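Local structure of SAM-dependent methyltransferase (Thiobacillus denitrificans, 5EPE) at residues H17-P22 / V185-D190; W143-T148 / T234-G239; S191-E196 / E228-N233. The protein probably acts as a methyltransferase that uses S-adenosylmethionine, and is seen here holding the product form of that cofactor, S-adenosylhomocysteine. All blocks are in the same frame, centred on the assembly; numbering follows the deposited sequence.

Contact 1 (H17-P22 / V185-D190); sequences HNPFTP and VLADQD. With NA (sodium ion), chain C; NA (sodium ion), chain B; SAH (S-adenosyl-L-homocysteine), chain D.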
loop_
_atom_site.group_PDB
_atom_site.type_symbol
_atom_site.label_atom_id
_atom_site.label_comp_id
_atom_site.label_asym_id
_atom_site.label_seq_id
_atom_site.Cartn_x
_atom_site.Cartn_y
_atom_site.Cartn_z
ATOM N N HIS A 17 25.354 -11.731 30.059
ATOM C CA HIS A 17 25.808 -11.801 28.720
ATOM C C HIS A 17 24.650 -12.080 27.748
ATOM O O HIS A 17 24.750 -12.948 26.879
ATOM C CB HIS A 17 26.896 -12.892 28.599
ATOM C CG HIS A 17 28.078 -12.662 29.489
ATOM N ND1 HIS A 17 29.117 -11.847 29.125
ATOM C CD2 HIS A 17 28.349 -13.080 30.747
ATOM C CE1 HIS A 17 30.004 -11.793 30.123
ATOM N NE2 HIS A 17 29.557 -12.533 31.121
ATOM N N ASN A 18 23.586 -11.303 27.872
ATOM C CA ASN A 18 22.413 -11.485 27.089
ATOM C C ASN A 18 21.578 -10.230 27.286
ATOM O O ASN A 18 21.796 -9.484 28.226
ATOM C CB ASN A 18 21.612 -12.714 27.583
ATOM C CG ASN A 18 21.969 -13.979 26.824
ATOM O OD1 ASN A 18 21.974 -14.001 25.589
ATOM N ND2 ASN A 18 22.214 -15.042 27.546
ATOM N N PRO A 19 20.574 -10.029 26.435
ATOM C CA PRO A 19 19.703 -8.812 26.562
ATOM C C PRO A 19 18.640 -8.898 27.673
ATOM O O PRO A 19 17.437 -8.840 27.441
ATOM C CB PRO A 19 19.098 -8.696 25.167
ATOM C CG PRO A 19 19.072 -10.116 24.633
ATOM C CD PRO A 19 20.289 -10.783 25.193
ATOM N N PHE A 20 19.097 -9.042 28.905
ATOM C CA PHE A 20 18.268 -9.111 30.063
ATOM C C PHE A 20 18.874 -8.150 31.087
ATOM O O PHE A 20 20.059 -8.038 31.195
ATOM C CB PHE A 20 18.311 -10.498 30.698
ATOM C CG PHE A 20 17.018 -11.275 30.635
ATOM C CD1 PHE A 20 16.097 -11.089 29.610
ATOM C CD2 PHE A 20 16.775 -12.234 31.584
ATOM C CE1 PHE A 20 14.947 -11.816 29.567
ATOM C CE2 PHE A 20 15.594 -12.945 31.566
ATOM C CZ PHE A 20 14.692 -12.722 30.541
ATOM N N THR A 21 18.037 -7.392 31.750
ATOM C CA THR A 21 18.462 -6.593 32.874
ATOM C C THR A 21 18.508 -7.409 34.158
ATOM O O THR A 21 17.971 -8.506 34.211
ATOM C CB THR A 21 17.471 -5.458 33.093
ATOM O OG1 THR A 21 16.133 -5.965 33.273
ATOM C CG2 THR A 21 17.515 -4.483 31.941
ATOM N N PRO A 22 19.113 -6.856 35.243
ATOM C CA PRO A 22 18.928 -7.480 36.550
ATOM C C PRO A 22 17.458 -7.639 36.934
ATOM O O PRO A 22 17.070 -8.646 37.562
ATOM C CB PRO A 22 19.629 -6.505 37.514
ATOM C CG PRO A 22 20.659 -5.886 36.697
ATOM C CD PRO A 22 20.109 -5.757 35.302
ATOM N N VAL A 185 9.823 -14.919 30.017
ATOM C CA VAL A 185 10.212 -13.536 30.327
ATOM C C VAL A 185 11.018 -13.073 29.112
ATOM O O VAL A 185 12.036 -13.653 28.770
ATOM C CB VAL A 185 11.050 -13.419 31.636
ATOM C CG1 VAL A 185 11.490 -11.975 31.931
ATOM C CG2 VAL A 185 10.232 -13.922 32.833
ATOM N N LEU A 186 10.537 -12.023 28.462
ATOM C CA LEU A 186 11.125 -11.563 27.237
ATOM C C LEU A 186 11.941 -10.301 27.425
ATOM O O LEU A 186 11.604 -9.478 28.266
ATOM C CB LEU A 186 9.995 -11.345 26.192
ATOM C CG LEU A 186 9.081 -12.560 25.913
ATOM C CD1 LEU A 186 8.206 -12.288 24.679
ATOM C CD2 LEU A 186 9.765 -13.847 25.763
ATOM N N ALA A 187 13.006 -10.145 26.628
ATOM C CA ALA A 187 13.667 -8.855 26.523
ATOM C C ALA A 187 12.707 -7.815 25.991
ATOM O O ALA A 187 11.757 -8.120 25.295
ATOM C CB ALA A 187 14.878 -8.942 25.600
ATOM N N ASP A 188 12.963 -6.569 26.346
ATOM C CA ASP A 188 12.378 -5.426 25.673
ATOM C C ASP A 188 13.528 -4.614 25.097
ATOM O O ASP A 188 14.696 -5.000 25.261
ATOM C CB ASP A 188 11.519 -4.631 26.595
ATOM C CG ASP A 188 12.284 -3.983 27.761
ATOM O OD1 ASP A 188 13.501 -4.115 27.999
ATOM O OD2 ASP A 188 11.554 -3.383 28.583
ATOM N N GLN A 189 13.211 -3.512 24.429
ATOM C CA GLN A 189 14.275 -2.732 23.812
ATOM C C GLN A 189 15.281 -2.176 24.818
ATOM O O GLN A 189 16.475 -2.127 24.497
ATOM C CB GLN A 189 13.729 -1.655 22.924
ATOM C CG GLN A 189 12.999 -2.242 21.729
ATOM C CD GLN A 189 12.253 -1.188 20.921
ATOM O OE1 GLN A 189 11.534 -0.311 21.477
ATOM N NE2 GLN A 189 12.492 -1.178 19.606
ATOM N N ASP A 190 14.827 -1.822 26.021
ATOM C CA ASP A 190 15.700 -1.347 27.073
ATOM C C ASP A 190 16.687 -2.375 27.553
ATOM O O ASP A 190 17.839 -2.065 27.827
ATOM C CB ASP A 190 14.911 -0.778 28.237
ATOM C CG ASP A 190 14.156 0.519 27.842
ATOM O OD1 ASP A 190 14.639 1.405 27.069
ATOM O OD2 ASP A 190 13.008 0.655 28.329
HETATM NA NA NA C . 10.975 -0.773 28.572
HETATM NA NA NA B . 8.966 -3.299 29.088
HETATM N N SAH D . 23.923 -17.722 30.219
HETATM C CA SAH D . 24.956 -16.631 30.381
HETATM C CB SAH D . 25.908 -16.623 29.201
HETATM C CG SAH D . 25.311 -16.404 27.799
HETATM S SD SAH D . 26.530 -16.022 26.568
HETATM C C SAH D . 24.342 -15.262 30.568
HETATM O O SAH D . 23.173 -15.057 30.187
HETATM O OXT SAH D . 24.982 -14.325 31.089
HETATM C "C5'" SAH D . 27.077 -17.619 25.895
HETATM C "C4'" SAH D . 28.015 -18.324 26.878
HETATM O "O4'" SAH D . 28.302 -19.650 26.410
HETATM C "C3'" SAH D . 29.369 -17.621 27.083
HETATM O "O3'" SAH D . 29.533 -17.375 28.492
HETATM C "C2'" SAH D . 30.421 -18.607 26.569
HETATM O "O2'" SAH D . 31.596 -18.628 27.365
HETATM C "C1'" SAH D . 29.688 -19.911 26.731
HETATM N N9 SAH D . 30.072 -21.071 25.912
HETATM C C8 SAH D . 30.304 -21.090 24.564
HETATM N N7 SAH D . 30.546 -22.313 24.147
HETATM C C5 SAH D . 30.457 -23.113 25.291
HETATM C C6 SAH D . 30.629 -24.505 25.516
HETATM N N6 SAH D . 30.924 -25.342 24.496
HETATM N N1 SAH D . 30.464 -25.003 26.768
HETATM C C2 SAH D . 30.171 -24.142 27.771
HETATM N N3 SAH D . 30.011 -22.807 27.667
HETATM C C4 SAH D . 30.159 -22.348 26.381
HETATM O O HOH W 1 7.551 -4.205 27.521
HETATM O O HOH W 2 8.836 -1.370 27.678
HETATM O O HOH W 3 9.320 -4.057 31.531
HETATM O O HOH W 4 9.718 -1.508 30.438
HETATM O O HOH W 5 12.447 -0.920 30.688
#

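Contact 2 (W143-T148 / T234-G239); sequences WRKLPT and TREYLG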
loop_
_atom_site.group_PDB
_atom_site.type_symbol
_atom_site.label_atom_id
_atom_site.label_comp_id
_atom_site.label_asym_id
_atom_site.label_seq_id
_atom_site.Cartn_x
_atom_site.Cartn_y
_atom_site.Cartn_z
ATOM N N TRP A 143 12.132 -13.314 15.934
ATOM C CA TRP A 143 11.827 -12.020 15.299
ATOM C C TRP A 143 10.762 -11.249 16.092
ATOM O O TRP A 143 9.660 -11.713 16.297
ATOM C CB TRP A 143 11.369 -12.191 13.839
ATOM C CG TRP A 143 12.405 -12.743 12.932
ATOM C CD1 TRP A 143 12.288 -13.883 12.127
ATOM C CD2 TRP A 143 13.738 -12.249 12.700
ATOM N NE1 TRP A 143 13.453 -14.071 11.397
ATOM C CE2 TRP A 143 14.348 -13.098 11.736
ATOM C CE3 TRP A 143 14.461 -11.140 13.159
ATOM C CZ2 TRP A 143 15.676 -12.919 11.305
ATOM C CZ3 TRP A 143 15.796 -10.956 12.696
ATOM C CH2 TRP A 143 16.373 -11.850 11.807
ATOM N N ARG A 144 11.144 -10.077 16.596
ATOM C CA ARG A 144 10.207 -9.125 17.181
ATOM C C ARG A 144 9.300 -8.589 16.077
ATOM O O ARG A 144 8.126 -8.415 16.307
ATOM C CB ARG A 144 11.009 -7.960 17.818
ATOM C CG ARG A 144 10.191 -6.828 18.354
ATOM C CD ARG A 144 11.075 -5.789 19.027
ATOM N NE ARG A 144 10.238 -4.712 19.524
ATOM C CZ ARG A 144 9.881 -3.617 18.882
ATOM N NH1 ARG A 144 10.235 -3.347 17.620
ATOM N NH2 ARG A 144 9.068 -2.791 19.522
ATOM N N LYS A 145 9.877 -8.345 14.920
ATOM C CA LYS A 145 9.111 -8.229 13.687
ATOM C C LYS A 145 9.928 -8.697 12.557
ATOM O O LYS A 145 11.119 -8.785 12.629
ATOM C CB LYS A 145 8.592 -6.806 13.450
ATOM C CG LYS A 145 9.624 -5.792 13.263
ATOM C CD LYS A 145 9.011 -4.407 13.544
ATOM C CE LYS A 145 9.938 -3.336 13.043
ATOM N NZ LYS A 145 9.586 -2.021 13.663
ATOM N N LEU A 146 9.265 -8.970 11.474
ATOM C CA LEU A 146 9.856 -9.664 10.391
ATOM C C LEU A 146 10.750 -8.704 9.618
ATOM O O LEU A 146 10.300 -7.642 9.264
ATOM C CB LEU A 146 8.746 -10.250 9.514
ATOM C CG LEU A 146 9.136 -11.457 8.708
ATOM C CD1 LEU A 146 9.505 -12.648 9.607
ATOM C CD2 LEU A 146 7.969 -11.820 7.822
ATOM N N PRO A 147 12.024 -9.041 9.425
ATOM C CA PRO A 147 12.838 -8.116 8.654
ATOM C C PRO A 147 12.325 -8.084 7.231
ATOM O O PRO A 147 11.731 -9.056 6.750
ATOM C CB PRO A 147 14.258 -8.685 8.704
ATOM C CG PRO A 147 14.212 -9.817 9.653
ATOM C CD PRO A 147 12.777 -10.188 9.929
ATOM N N THR A 148 12.519 -6.926 6.624
ATOM C CA THR A 148 12.051 -6.621 5.299
ATOM C C THR A 148 13.032 -7.177 4.266
ATOM O O THR A 148 12.650 -7.421 3.121
ATOM C CB THR A 148 11.879 -5.084 5.225
ATOM O OG1 THR A 148 12.983 -4.446 5.926
ATOM C CG2 THR A 148 10.546 -4.695 5.942
ATOM N N THR A 234 19.054 -4.598 15.043
ATOM C CA THR A 234 18.672 -5.371 16.185
ATOM C C THR A 234 17.521 -4.740 16.945
ATOM O O THR A 234 16.569 -5.463 17.334
ATOM C CB THR A 234 19.889 -5.524 17.084
ATOM O OG1 THR A 234 20.938 -6.071 16.274
ATOM C CG2 THR A 234 19.654 -6.393 18.298
ATOM N N ARG A 235 17.630 -3.441 17.273
ATOM C CA ARG A 235 16.712 -2.860 18.257
ATOM C C ARG A 235 15.250 -2.986 17.846
ATOM O O ARG A 235 14.389 -3.200 18.668
ATOM C CB ARG A 235 17.091 -1.405 18.534
ATOM C CG ARG A 235 16.479 -0.857 19.788
ATOM C CD ARG A 235 16.955 0.555 20.088
ATOM N NE ARG A 235 16.650 0.895 21.472
ATOM C CZ ARG A 235 15.492 1.385 21.903
ATOM N NH1 ARG A 235 14.557 1.719 21.077
ATOM N NH2 ARG A 235 15.287 1.556 23.245
ATOM N N GLU A 236 14.959 -2.845 16.564
ATOM C CA GLU A 236 13.625 -2.922 16.045
ATOM C C GLU A 236 13.161 -4.334 15.679
ATOM O O GLU A 236 12.018 -4.643 15.826
ATOM C CB GLU A 236 13.551 -1.994 14.809
ATOM C CG GLU A 236 13.567 -0.477 15.218
ATOM C CD GLU A 236 12.333 -0.129 16.058
ATOM O OE1 GLU A 236 11.226 -0.553 15.652
ATOM O OE2 GLU A 236 12.419 0.465 17.164
ATOM N N TYR A 237 14.074 -5.180 15.225
ATOM C CA TYR A 237 13.714 -6.461 14.626
ATOM C C TYR A 237 13.980 -7.706 15.469
ATOM O O TYR A 237 13.271 -8.712 15.278
ATOM C CB TYR A 237 14.474 -6.605 13.295
ATOM C CG TYR A 237 14.001 -5.638 12.297
ATOM C CD1 TYR A 237 12.803 -5.848 11.598
ATOM C CD2 TYR A 237 14.745 -4.468 12.031
ATOM C CE1 TYR A 237 12.338 -4.931 10.664
ATOM C CE2 TYR A 237 14.288 -3.527 11.121
ATOM C CZ TYR A 237 13.109 -3.777 10.430
ATOM O OH TYR A 237 12.696 -2.879 9.504
ATOM N N LEU A 238 14.976 -7.652 16.357
ATOM C CA LEU A 238 15.382 -8.870 17.024
ATOM C C LEU A 238 14.763 -8.980 18.415
ATOM O O LEU A 238 14.982 -8.113 19.270
ATOM C CB LEU A 238 16.901 -9.052 17.083
ATOM C CG LEU A 238 17.436 -10.501 17.359
ATOM C CD1 LEU A 238 16.981 -11.566 16.345
ATOM C CD2 LEU A 238 18.993 -10.515 17.415
ATOM N N GLY A 239 14.000 -10.029 18.615
ATOM C CA GLY A 239 13.478 -10.360 19.948
ATOM C C GLY A 239 14.411 -11.360 20.659
ATOM O O GLY A 239 15.209 -12.045 20.024
#

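Contact 3 (S191-E196 / E228-N233); sequences SWDRYE and ERYATN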
loop_
_atom_site.group_PDB
_atom_site.type_symbol
_atom_site.label_atom_id
_atom_site.label_comp_id
_atom_site.label_asym_id
_atom_site.label_seq_id
_atom_site.Cartn_x
_atom_site.Cartn_y
_atom_site.Cartn_z
ATOM N N SER A 191 16.275 -3.643 27.593
ATOM C CA SER A 191 17.192 -4.684 27.996
ATOM C C SER A 191 18.200 -5.010 26.911
ATOM O O SER A 191 19.367 -5.280 27.226
ATOM C CB SER A 191 16.443 -5.888 28.625
ATOM O OG SER A 191 15.749 -6.578 27.717
ATOM N N TRP A 192 17.801 -4.929 25.655
ATOM C CA TRP A 192 18.734 -5.014 24.562
ATOM C C TRP A 192 19.772 -3.879 24.631
ATOM O O TRP A 192 20.949 -4.115 24.386
ATOM C CB TRP A 192 18.021 -4.953 23.204
ATOM C CG TRP A 192 17.640 -6.289 22.606
ATOM C CD1 TRP A 192 16.405 -6.816 22.496
ATOM C CD2 TRP A 192 18.531 -7.232 22.028
ATOM N NE1 TRP A 192 16.452 -8.056 21.912
ATOM C CE2 TRP A 192 17.759 -8.329 21.603
ATOM C CE3 TRP A 192 19.915 -7.260 21.839
ATOM C CZ2 TRP A 192 18.321 -9.414 20.968
ATOM C CZ3 TRP A 192 20.466 -8.344 21.224
ATOM C CH2 TRP A 192 19.678 -9.426 20.831
ATOM N N ASP A 193 19.319 -2.677 24.947
ATOM C CA ASP A 193 20.239 -1.522 25.078
ATOM C C ASP A 193 21.300 -1.798 26.108
ATOM O O ASP A 193 22.480 -1.492 25.879
ATOM C CB ASP A 193 19.506 -0.237 25.482
ATOM C CG ASP A 193 18.654 0.350 24.395
ATOM O OD1 ASP A 193 18.690 -0.077 23.211
ATOM O OD2 ASP A 193 17.774 1.205 24.712
ATOM N N ARG A 194 20.886 -2.378 27.261
ATOM C CA ARG A 194 21.848 -2.732 28.327
ATOM C C ARG A 194 22.929 -3.682 27.882
ATOM O O ARG A 194 24.119 -3.452 28.194
ATOM C CB ARG A 194 21.211 -3.324 29.607
ATOM C CG ARG A 194 20.250 -2.421 30.370
ATOM C CD ARG A 194 20.929 -1.267 31.085
ATOM N NE ARG A 194 21.161 -0.219 30.082
ATOM C CZ ARG A 194 22.346 0.278 29.707
ATOM N NH1 ARG A 194 22.366 1.178 28.711
ATOM N NH2 ARG A 194 23.504 -0.142 30.245
ATOM N N TYR A 195 22.539 -4.734 27.179
ATOM C CA TYR A 195 23.467 -5.692 26.653
ATOM C C TYR A 195 24.441 -5.091 25.582
ATOM O O TYR A 195 25.669 -5.287 25.676
ATOM C CB TYR A 195 22.711 -6.908 26.094
ATOM C CG TYR A 195 23.584 -7.875 25.392
ATOM C CD1 TYR A 195 24.617 -8.508 26.084
ATOM C CD2 TYR A 195 23.435 -8.111 24.042
ATOM C CE1 TYR A 195 25.449 -9.373 25.466
ATOM C CE2 TYR A 195 24.271 -8.959 23.396
ATOM C CZ TYR A 195 25.276 -9.578 24.123
ATOM O OH TYR A 195 26.137 -10.399 23.493
ATOM N N GLU A 196 23.908 -4.364 24.596
ATOM C CA GLU A 196 24.687 -3.860 23.492
ATOM C C GLU A 196 25.475 -2.619 23.845
ATOM O O GLU A 196 26.686 -2.554 23.587
ATOM C CB GLU A 196 23.811 -3.615 22.258
ATOM C CG GLU A 196 23.242 -4.923 21.698
ATOM C CD GLU A 196 24.272 -5.866 21.055
ATOM O OE1 GLU A 196 25.494 -5.556 20.980
ATOM O OE2 GLU A 196 23.822 -6.952 20.614
ATOM N N GLU A 228 24.904 2.463 15.269
ATOM C CA GLU A 228 23.958 2.608 14.127
ATOM C C GLU A 228 23.484 1.311 13.624
ATOM O O GLU A 228 22.288 1.214 13.334
ATOM C CB GLU A 228 24.578 3.379 12.951
ATOM C CG GLU A 228 24.679 4.818 13.246
ATOM C CD GLU A 228 25.765 5.451 12.392
ATOM O OE1 GLU A 228 26.756 5.864 13.004
ATOM O OE2 GLU A 228 25.624 5.585 11.134
ATOM N N ARG A 229 24.375 0.324 13.533
ATOM C CA ARG A 229 23.991 -1.021 13.133
ATOM C C ARG A 229 22.922 -1.581 14.091
ATOM O O ARG A 229 21.903 -2.138 13.652
ATOM C CB ARG A 229 25.186 -2.013 13.142
ATOM C CG ARG A 229 24.836 -3.426 12.587
ATOM C CD ARG A 229 25.487 -4.717 13.183
ATOM N NE ARG A 229 25.432 -4.791 14.642
ATOM C CZ ARG A 229 24.367 -5.138 15.390
ATOM N NH1 ARG A 229 24.459 -5.093 16.733
ATOM N NH2 ARG A 229 23.206 -5.529 14.824
ATOM N N TYR A 230 23.228 -1.522 15.389
ATOM C CA TYR A 230 22.319 -1.986 16.438
ATOM C C TYR A 230 20.937 -1.290 16.327
ATOM O O TYR A 230 19.906 -1.944 16.342
ATOM C CB TYR A 230 22.961 -1.763 17.841
ATOM C CG TYR A 230 21.973 -1.871 18.927
ATOM C CD1 TYR A 230 21.426 -3.105 19.247
ATOM C CD2 TYR A 230 21.531 -0.742 19.613
ATOM C CE1 TYR A 230 20.448 -3.215 20.201
ATOM C CE2 TYR A 230 20.581 -0.841 20.605
ATOM C CZ TYR A 230 20.048 -2.090 20.926
ATOM O OH TYR A 230 19.058 -2.241 21.880
ATOM N N ALA A 231 20.920 0.038 16.228
ATOM C CA ALA A 231 19.668 0.786 16.194
ATOM C C ALA A 231 18.835 0.485 14.919
ATOM O O ALA A 231 17.632 0.414 14.977
ATOM C CB ALA A 231 19.949 2.268 16.297
ATOM N N THR A 232 19.500 0.350 13.789
ATOM C CA THR A 232 18.845 0.077 12.516
ATOM C C THR A 232 18.279 -1.349 12.441
ATOM O O THR A 232 17.182 -1.564 11.916
ATOM C CB THR A 232 19.845 0.324 11.343
ATOM O OG1 THR A 232 20.287 1.684 11.399
ATOM C CG2 THR A 232 19.259 0.016 9.937
ATOM N N ASN A 233 19.040 -2.311 12.957
ATOM C CA ASN A 233 18.748 -3.742 12.767
ATOM C C ASN A 233 18.214 -4.371 14.074
ATOM O O ASN A 233 17.021 -4.528 14.245
ATOM C CB ASN A 233 20.004 -4.428 12.214
ATOM C CG ASN A 233 20.423 -3.819 10.874
ATOM O OD1 ASN A 233 19.700 -3.928 9.919
ATOM N ND2 ASN A 233 21.486 -3.092 10.847
HETATM O O HOH W 6 22.953 -6.774 18.147
#

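Contact 1 (H17-P22 / V185-D190)
One residue on from Ala187, whose methyl touches the carbonyl oxygen of the other segment (Ala187 CB to Pro19 O 3.2 Å), Asp188 OD2 is gripped by two sodium ions at once, at 2.6 and 2.7 Å. Asp188 turns CG between its backbone N and carbonyl carbon (chi1 64°), which brings OD1 back to cap Ser191 N and sends OD2 outward to the metals. Asp190 OD2 binds the second of these sodium ions at 2.5 Å, waters fill further positions, and aspartates of two neighbouring subunits share the cluster. Pro19 O itself takes one hydrogen bond, from the Ser191 hydroxyl just beyond the 185-190 segment. Beside it the Phe20 ring runs on toward the edge strand. Its CZ meets Val185 CG1 at 3.6 Å, the two side chains crossing at about a right angle, and the same ring edge lies in plane with Val185 C and Ala187 N. Phe20 CZ also rests 3.3 Å from Val185 O, so a C-H edge rather than a ring face looks onto the strand backbone, while Trp240 packs edge-to-face with the phenyl. The turn that starts this is an inverse gamma turn centred on Pro19, closed by Phe20 N to Asn18 O. It ties the cofactor loop to strand 179-186 in the Rossmann-like methyltransferase fold. Just ahead of the turn, His17 N gives SAH OXT a nearly straight bond of 2.8 Å (164°), and Asn18 ND2 reaches the other carboxylate oxygen, SAH O, also at 2.8 Å; ND2 bonds Val110 O as well.

Contact 2 (W143-T148 / T234-G239)
Tyr237 O, close to the end of helix 216-237, takes the backbone N of Arg144 at 2.9 Å, and Lys145 N adds a weak bond. The edge of the Trp143 indole closes on the same oxygen, CE3 to Tyr237 O 3.4 Å. One residue earlier, Glu236 O lies in the plane of the Arg144 guanidinium and receives NH1 at 2.8 Å, a reach made by an arginine chain extended from CG to NE. Lys145 NZ lies 3.0 Å from Glu236 OE1, nearly in line with the bond from the carboxylate carbon. Arg144 NH1 stands 3.6 Å from that same Glu236 OE1, so one carboxylate oxygen answers two cations. On its way there the lysine passes over the Tyr237 ring, CE making an off-centre CH-pi contact. Further out, Gln189 NE2 fixes Glu236 OE2 and thereby the carboxylate, Val152 backs Tyr237, and Pro147 CD lies over the centre of the Trp143 indole, whose NE1 bonds Ile161 O. Trp143 and Leu238 form an antiparallel non-hydrogen-bonded pair, the start of the reversed strand 238-247 beside strand 134-143 that marks the 3-2-1-4-5-7-6 sheet of class I methyltransferases.

Contact 3 (S191-E196 / E228-N233)
Tyr230 holds its ring anti to the backbone N (chi1 165°), which carries the phenol straight across to the neighbouring helix, while Glu196 sets CG beside its own N, so that CB and CG lie against that ring, and bends at chi2 on the way to its carboxylate. The two segments belong to a nearly antiparallel helix pair, their axes 11.7 Å apart with directions 158° different; helices 189-209 and 216-237 follow each other in the chain, between strands 179-186 and 238-247. At that spacing a long side chain has to do the bridging. Tyr230 OH donates a short bond to Asp193 OD1, 2.6 Å, with the acceptor near the ring plane and the carboxylate turned 75° from it. OD1 is met on its anti side, and it also forms a salt bridge with Arg235 NE, which would help to keep the buried aspartate ionised. A phenylalanine in place of Tyr230 would probably leave Asp193 OD1 without its hydroxyl partner, Arg235 being the other mate. Trp192 CB packs close to the hydroxyl, 3.2 Å from Tyr230 OH. Over one ring face, toward the rim, lies Glu196 CB in a CH-pi contact, and Glu196 CG comes 3.6 Å from Tyr230 CD1. The glutamate head goes elsewhere: OE1 pairs with Lys199, and OE2 accepts from water 6 at 2.6 Å, which in turn takes Arg229 NH1. That arginine is steadied by Glu226 and Thr234. Within helix 216-237, Thr232 N and Thr232 OG1 reach Glu228 O from opposite faces of its carbonyl plane, OG1 at 2.8 Å.

In the fold
Contacts 1 and 3 are buried, whereas contact 2 is partly exposed and relies on charged side chains at its rim. Both contact 1 and contact 3 use helix 189-209, the first at its start and the second along its flank, with Pro19 packed against Trp192. Contacts 2 and 3 share helix 216-237, and contact 3 is nested in the chain loop that contact 2 closes. Contacts 1 and 2 reach the same sheet, where strands 179-186 and 238-247 are neighbours. The chemistry follows the place: apolar edges, cofactor and sodium ions in contact 1, a backbone clasp with a surface ion network in contact 2, a phenol crossing between helices in contact 3.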